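Local atomic coordinates of dTor_3x33L (Synthetic construct, PDB entry 4YY2), a protein that has no known natural function, being a computationally designed left-handed alpha/alpha toroid that closes three tandem helical repeats into a compact ring. Residues E14-A19 / E47-A52. Numbering follows the deposited sequence.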
# COMPACT_ATOMS: atom_id res chain seq x y z
N GLU A 14 -1.37 -4.45 -6.26
CA GLU A 14 -1.10 -5.88 -6.36
C GLU A 14 -0.43 -6.41 -5.13
O GLU A 14 -0.78 -7.50 -4.62
CB GLU A 14 -0.29 -6.22 -7.62
CG GLU A 14 -1.12 -6.05 -8.91
CD GLU A 14 -0.37 -6.48 -10.17
OE1 GLU A 14 0.81 -6.86 -10.08
OE2 GLU A 14 -0.97 -6.42 -11.25
N LEU A 15 0.51 -5.63 -4.61
CA LEU A 15 1.19 -6.00 -3.39
C LEU A 15 0.22 -6.05 -2.22
O LEU A 15 0.35 -6.90 -1.33
CB LEU A 15 2.39 -5.05 -3.09
CG LEU A 15 3.53 -5.14 -4.09
CD1 LEU A 15 4.56 -4.08 -3.90
CD2 LEU A 15 4.18 -6.53 -4.12
N ILE A 16 -0.69 -5.07 -2.16
CA ILE A 16 -1.74 -5.02 -1.10
C ILE A 16 -2.69 -6.21 -1.20
O ILE A 16 -2.98 -6.86 -0.16
CB ILE A 16 -2.49 -3.69 -1.12
CG1 ILE A 16 -1.52 -2.54 -0.74
CG2 ILE A 16 -3.71 -3.75 -0.22
CD1 ILE A 16 -2.05 -1.15 -1.06
N ALA A 17 -3.10 -6.57 -2.43
CA ALA A 17 -3.84 -7.81 -2.59
C ALA A 17 -3.16 -9.05 -2.03
O ALA A 17 -3.78 -9.90 -1.32
CB ALA A 17 -4.19 -8.02 -4.05
N GLU A 18 -1.87 -9.22 -2.37
CA GLU A 18 -1.12 -10.35 -1.80
C GLU A 18 -1.10 -10.33 -0.28
O GLU A 18 -1.29 -11.41 0.40
CB GLU A 18 0.27 -10.41 -2.35
CG GLU A 18 0.94 -11.76 -2.16
CD GLU A 18 2.11 -12.03 -3.10
OE1 GLU A 18 2.68 -11.06 -3.66
OE2 GLU A 18 2.44 -13.24 -3.30
N ALA A 19 -0.92 -9.15 0.29
CA ALA A 19 -0.81 -9.03 1.77
C ALA A 19 -2.18 -9.30 2.43
O ALA A 19 -2.22 -9.72 3.58
CB ALA A 19 -0.30 -7.64 2.21
N GLU A 47 -5.57 3.20 3.99
CA GLU A 47 -6.68 2.43 4.55
C GLU A 47 -6.61 0.94 4.16
O GLU A 47 -6.99 0.05 4.96
CB GLU A 47 -7.98 3.06 4.13
CG GLU A 47 -8.16 4.43 4.79
CD GLU A 47 -9.47 5.12 4.47
OE1 GLU A 47 -10.29 4.59 3.73
OE2 GLU A 47 -9.68 6.25 4.92
N LEU A 48 -6.25 0.69 2.92
CA LEU A 48 -6.19 -0.71 2.40
C LEU A 48 -5.11 -1.48 3.10
O LEU A 48 -5.28 -2.68 3.40
CB LEU A 48 -6.05 -0.75 0.89
CG LEU A 48 -7.25 -0.29 0.08
CD1 LEU A 48 -6.85 -0.05 -1.37
CD2 LEU A 48 -8.39 -1.29 0.19
N ILE A 49 -4.01 -0.80 3.39
CA ILE A 49 -2.89 -1.39 4.11
C ILE A 49 -3.26 -1.74 5.54
O ILE A 49 -2.96 -2.86 6.03
CB ILE A 49 -1.65 -0.50 4.05
CG1 ILE A 49 -1.09 -0.46 2.62
CG2 ILE A 49 -0.60 -0.96 5.04
CD1 ILE A 49 -0.15 0.69 2.38
N ALA A 50 -4.01 -0.83 6.17
CA ALA A 50 -4.53 -1.06 7.50
C ALA A 50 -5.41 -2.28 7.57
O ALA A 50 -5.30 -3.11 8.46
CB ALA A 50 -5.27 0.19 8.02
N GLU A 51 -6.29 -2.41 6.58
CA GLU A 51 -7.18 -3.56 6.46
C GLU A 51 -6.39 -4.86 6.33
O GLU A 51 -6.72 -5.89 6.94
CB GLU A 51 -8.04 -3.35 5.22
CG GLU A 51 -9.22 -4.25 4.97
CD GLU A 51 -10.28 -3.39 4.29
OE1 GLU A 51 -10.35 -3.35 3.06
OE2 GLU A 51 -10.98 -2.64 5.01
N ALA A 52 -5.36 -4.81 5.51
CA ALA A 52 -4.49 -5.94 5.26
C ALA A 52 -3.72 -6.42 6.52
O ALA A 52 -3.49 -7.64 6.66
CB ALA A 52 -3.50 -5.65 4.14
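I16 meets the helix of 47-52 with both of its branches, a worked example of apolar packing between equivalent helices of a repeat protein. From CB, which points toward the partner helix, the side chain forks. I16 CG2, anti to the backbone N, runs to L48, where it rests 4.0 Å from L48 CB. The other branch leaves beside the backbone N (chi1 -66°): I16 CG1 lies 4.0 Å from I49 CG1, and the extended tip carries I16 CD1 to 3.9 Å from that same I49 CG1. I16 crosses both L48 and I49 at about a right angle. One turn further on, A19 and A52 set methyl against methyl, A19 CB to A52 CB 4.2 Å. The two segments run nearly in the same direction, 20° apart, with their axes 9.4 Å at closest approach, and the pairs I16-I49 and A19-A52 are each 33 residues apart, one repeat length. I82 of helix 74-86 touches both I16 and I49, so three isoleucines spaced by that same interval meet. With side chains meeting almost wholly through aliphatic carbon, the association probably rests on dispersion and burial of apolar surface rather than on directional polar bonds.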